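Putative short-chain dehydrogenase/reductase (Burkholderia xenovorans, PDB 5JY1) binds NAD in a Rossmann-type fold and is a putative short-chain dehydrogenase/reductase, possibly acting as a 3-oxoacyl-[acyl-carrier-protein] reductase. Local coordinates at residues 105-110 with 158-163; 216-221 with 255-260. All coordinates share one frame; numbering follows the deposited sequence.

How the contacts relate
The chain builds a parallel Rossmann sheet, and both contacts lie beyond the C-terminal ends of its strands. After strand 94-97 comes the loop with 105-110. Helix 113-141, strand 144-149 and helix 153-156 follow before 158-163 returns to it. Contact 1 thus closes a loop with 47 residues between its segments and ties the 94-97 to 113-141 connection to the start of helix 162-182. Strand 187-194 follows. Contact 2 ties the chain leaving helix 211-217 to the loop after strand 250-253, with 33 residues between. The two are in series, neither nested nor crossed. Their centres are about 23 Å apart and their nearest atoms about 9 Å, so they do not touch.

Contact 1 of 2, residues 105-110 with 158-163; sequences NVLLEE and AWLHGD
L160 packs against the backbone of 105-110 in this short-chain dehydrogenase/reductase, where the loop after strand 94-97 meets the turn and first residues of helix 162-182, which carries the NAD-binding residues Y164 and K168. L160 CD2 lies 3.5 Å from V106 C, and L160 CD1 reaches N105 CB. The CG of L160 stands anti to its carbonyl carbon (chi1 -49°), and the two methyls divide between N105 and the V106-L107 peptide. L107 CD2 touches L160 CD2 at 3.9 Å. The same L107 methyl meets the W159 indole at its edge, near the ring plane, with CE3 closest. The backbones come together through CA-H...O contacts. L160 CA approaches V106 O at 3.2 Å with an angle of 152° at the hydrogen, and N105 CA faces L160 O.

L160 is the third residue of a type II beta turn from A158 to H161, and its positive phi belongs to that turn. H161 is the N-cap of the following helix. Its ring lies beside the N105 amide, with the two planes 50° apart, and its ND1 is hydrogen-bonded to D153. Further out, K111 NZ donates a hydrogen bond to L160 O and forms a salt bridge with D163 OD1. E181 of the second subunit accepts bonds from the backbone N of both L108 and L160. A water joins the segments: it donates to V106 O at 3.0 Å and accepts from G162 N at 2.9 Å.

Contact 2 of 2, residues 216-221 with 255-260; sequences AAARPL and GGLHLP
The backbone of 216-221 leaves its helix and runs past the 255-260 loop in the opposite direction, pairing R219 with L257, P220 with G256 and L221 with G255. One hydrogen bond joins them: L221 N gives to G255 O at 3.0 Å, in the carbonyl plane, with an N-H...O angle of 156°. G255 has positive phi, and its CA lies 3.7 Å from L221 CD1. The P220 ring packs against the next peptide, its CD 3.2 Å from G256 O. G256 O accepts its hydrogen bond from L259 N, which closes a type I beta turn from G256 to L259. P260 CD meets P220 CD at 4.0 Å, and P260 CG rests on A218 O.

R219 reaches across L257. Its CG lies between the backbone N and the carbonyl carbon (chi1 64°), and the chain bends at chi3. L257 CD1 lies 4.2 Å above the centre of the guanidinium plane, while L257 CB touches NH1. The polar end is held from outside the pair: NH2 bonds to S215 O and NH1 to D254 O.

Other subunits line this buried contact. P220 packs on A179 of the third subunit, and L221 O accepts from Y274 OH of the fourth. The arrangement joins the segment after helix 211-217 to the loop following the last strand of the Rossmann fold, at a tetramer interface, with the R219 side chain about 7 Å from the bound NAD.

Contact 1 of 2, residues 105-110 with 158-163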
# COMPACT_ATOMS: atom_id res chain seq x y z
N ASN A 105 24.31 -13.00 -4.68
CA ASN A 105 23.86 -11.63 -4.95
C ASN A 105 24.38 -11.22 -6.32
O ASN A 105 25.51 -10.76 -6.47
CB ASN A 105 24.37 -10.68 -3.88
CG ASN A 105 23.91 -11.06 -2.50
OD1 ASN A 105 22.75 -11.45 -2.31
ND2 ASN A 105 24.80 -10.97 -1.52
N VAL A 106 23.55 -11.41 -7.35
CA VAL A 106 23.93 -11.15 -8.73
C VAL A 106 22.77 -10.41 -9.40
O VAL A 106 21.63 -10.46 -8.95
CB VAL A 106 24.27 -12.44 -9.52
CG1 VAL A 106 25.52 -13.10 -8.96
CG2 VAL A 106 23.09 -13.41 -9.52
N LEU A 107 23.09 -9.73 -10.50
CA LEU A 107 22.08 -9.00 -11.25
C LEU A 107 20.97 -9.94 -11.73
O LEU A 107 21.19 -11.14 -11.93
CB LEU A 107 22.71 -8.29 -12.45
CG LEU A 107 23.77 -7.25 -12.10
CD1 LEU A 107 24.54 -6.86 -13.35
CD2 LEU A 107 23.13 -6.02 -11.47
N LEU A 108 19.78 -9.37 -11.92
CA LEU A 108 18.60 -10.18 -12.22
C LEU A 108 18.80 -11.04 -13.45
O LEU A 108 18.42 -12.22 -13.47
CB LEU A 108 17.38 -9.27 -12.38
CG LEU A 108 16.05 -9.92 -12.76
CD1 LEU A 108 15.60 -10.92 -11.70
CD2 LEU A 108 15.00 -8.84 -12.99
N GLU A 109 19.39 -10.47 -14.51
CA GLU A 109 19.64 -11.24 -15.72
C GLU A 109 20.72 -12.30 -15.53
O GLU A 109 20.87 -13.17 -16.39
CB GLU A 109 20.01 -10.32 -16.90
CG GLU A 109 21.34 -9.59 -16.77
CD GLU A 109 21.21 -8.23 -16.09
OE1 GLU A 109 22.10 -7.38 -16.29
OE2 GLU A 109 20.23 -8.01 -15.36
N GLU A 110 21.46 -12.26 -14.42
CA GLU A 110 22.48 -13.26 -14.11
C GLU A 110 22.02 -14.32 -13.12
O GLU A 110 22.71 -15.34 -12.96
CB GLU A 110 23.74 -12.58 -13.58
CG GLU A 110 24.45 -11.74 -14.64
CD GLU A 110 25.67 -11.03 -14.12
OE1 GLU A 110 26.27 -11.52 -13.14
OE2 GLU A 110 26.03 -9.97 -14.69
N ALA A 158 14.81 -4.68 -4.23
CA ALA A 158 16.23 -4.50 -3.94
C ALA A 158 17.11 -5.21 -4.96
O ALA A 158 16.85 -6.35 -5.35
CB ALA A 158 16.55 -5.02 -2.53
N TRP A 159 18.16 -4.51 -5.40
CA TRP A 159 19.12 -5.05 -6.36
C TRP A 159 19.73 -6.35 -5.85
O TRP A 159 19.96 -6.52 -4.65
CB TRP A 159 20.25 -4.05 -6.62
CG TRP A 159 19.91 -2.81 -7.39
CD1 TRP A 159 19.19 -1.73 -6.95
CD2 TRP A 159 20.33 -2.49 -8.72
NE1 TRP A 159 19.12 -0.78 -7.94
CE2 TRP A 159 19.81 -1.22 -9.03
CE3 TRP A 159 21.09 -3.16 -9.69
CZ2 TRP A 159 20.03 -0.60 -10.27
CZ3 TRP A 159 21.31 -2.55 -10.92
CH2 TRP A 159 20.78 -1.28 -11.20
N LEU A 160 20.01 -7.25 -6.79
CA LEU A 160 20.75 -8.49 -6.60
C LEU A 160 19.95 -9.56 -5.87
O LEU A 160 20.49 -10.66 -5.64
CB LEU A 160 22.08 -8.28 -5.85
CG LEU A 160 23.01 -7.16 -6.34
CD1 LEU A 160 24.30 -7.11 -5.53
CD2 LEU A 160 23.32 -7.32 -7.83
N HIS A 161 18.69 -9.30 -5.53
CA HIS A 161 17.85 -10.21 -4.76
C HIS A 161 16.58 -10.59 -5.50
O HIS A 161 15.57 -10.92 -4.87
CB HIS A 161 17.49 -9.59 -3.40
CG HIS A 161 18.66 -9.36 -2.50
ND1 HIS A 161 18.56 -8.63 -1.34
CD2 HIS A 161 19.95 -9.76 -2.59
CE1 HIS A 161 19.74 -8.59 -0.74
NE2 HIS A 161 20.60 -9.27 -1.48
N GLY A 162 16.61 -10.56 -6.84
CA GLY A 162 15.38 -10.71 -7.61
C GLY A 162 14.59 -11.97 -7.29
O GLY A 162 13.36 -11.93 -7.20
N ASP A 163 15.28 -13.09 -7.10
CA ASP A 163 14.59 -14.34 -6.78
C ASP A 163 13.97 -14.28 -5.39
O ASP A 163 12.82 -14.68 -5.18
CB ASP A 163 15.55 -15.53 -6.91
CG ASP A 163 16.85 -15.36 -6.12
OD1 ASP A 163 17.28 -14.22 -5.87
OD2 ASP A 163 17.46 -16.38 -5.75
O HOH W 1 18.68 -9.87 -8.82

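Contact 2 of 2, residues 216-221 with 255-260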
# COMPACT_ATOMS: atom_id res chain seq x y z
N ALA A 216 22.71 1.43 10.82
CA ALA A 216 21.94 1.98 11.93
C ALA A 216 21.41 3.38 11.59
O ALA A 216 20.25 3.69 11.87
CB ALA A 216 22.80 2.02 13.19
N ALA A 217 22.25 4.21 10.95
CA ALA A 217 21.86 5.58 10.63
C ALA A 217 20.84 5.66 9.50
O ALA A 217 20.23 6.72 9.31
CB ALA A 217 23.10 6.39 10.26
N ALA A 218 20.62 4.57 8.76
CA ALA A 218 19.71 4.61 7.63
C ALA A 218 18.24 4.71 8.03
O ALA A 218 17.39 4.89 7.15
CB ALA A 218 19.91 3.37 6.76
N ARG A 219 17.89 4.59 9.31
CA ARG A 219 16.50 4.44 9.68
C ARG A 219 16.11 5.41 10.79
O ARG A 219 16.98 5.90 11.52
CB ARG A 219 16.20 3.00 10.12
CG ARG A 219 16.94 2.56 11.37
CD ARG A 219 17.07 1.06 11.39
NE ARG A 219 18.06 0.62 10.41
CZ ARG A 219 17.93 -0.45 9.63
NH1 ARG A 219 16.83 -1.19 9.69
NH2 ARG A 219 18.89 -0.77 8.77
N PRO A 220 14.81 5.68 10.96
CA PRO A 220 14.37 6.68 11.95
C PRO A 220 14.82 6.43 13.37
O PRO A 220 15.10 7.39 14.10
CB PRO A 220 12.84 6.62 11.84
CG PRO A 220 12.62 6.32 10.37
CD PRO A 220 13.72 5.33 10.02
N LEU A 221 14.87 5.17 13.82
CA LEU A 221 15.28 4.93 15.20
C LEU A 221 16.79 4.88 15.37
O LEU A 221 17.26 4.80 16.50
CB LEU A 221 14.63 3.64 15.72
CG LEU A 221 13.15 3.85 16.10
CD1 LEU A 221 12.42 2.54 16.28
CD2 LEU A 221 13.07 4.69 17.39
N GLY A 255 12.99 -0.59 12.79
CA GLY A 255 13.45 0.72 13.19
C GLY A 255 12.90 1.84 12.35
O GLY A 255 13.42 2.97 12.43
N GLY A 256 11.90 1.57 11.53
CA GLY A 256 11.34 2.57 10.64
C GLY A 256 11.93 2.60 9.25
O GLY A 256 11.57 3.49 8.47
N LEU A 257 12.81 1.65 8.90
CA LEU A 257 13.51 1.70 7.61
C LEU A 257 12.55 1.80 6.43
O LEU A 257 12.89 2.42 5.41
CB LEU A 257 14.40 0.46 7.46
CG LEU A 257 15.27 0.40 6.19
CD1 LEU A 257 16.34 1.47 6.22
CD2 LEU A 257 15.90 -0.97 5.98
N HIS A 258 11.35 1.21 6.54
CA HIS A 258 10.38 1.26 5.44
C HIS A 258 10.03 2.69 5.02
O HIS A 258 9.63 2.91 3.87
CB HIS A 258 9.11 0.51 5.84
CG HIS A 258 8.40 1.13 6.99
ND1 HIS A 258 7.34 1.99 6.81
CD2 HIS A 258 8.60 1.05 8.33
CE1 HIS A 258 6.93 2.43 7.99
NE2 HIS A 258 7.68 1.87 8.93
N LEU A 259 10.20 3.67 5.92
CA LEU A 259 9.87 5.05 5.55
C LEU A 259 10.88 5.62 4.55
O LEU A 259 10.47 5.95 3.42
CB LEU A 259 9.73 5.92 6.80
CG LEU A 259 8.50 5.66 7.68
CD1 LEU A 259 8.60 6.47 8.99
CD2 LEU A 259 7.21 5.99 6.94
N PRO A 260 12.18 5.75 4.86
CA PRO A 260 13.10 6.27 3.84
C PRO A 260 13.47 5.26 2.77
O PRO A 260 14.01 5.67 1.73
CB PRO A 260 14.34 6.67 4.65
CG PRO A 260 14.33 5.71 5.81
CD PRO A 260 12.87 5.51 6.14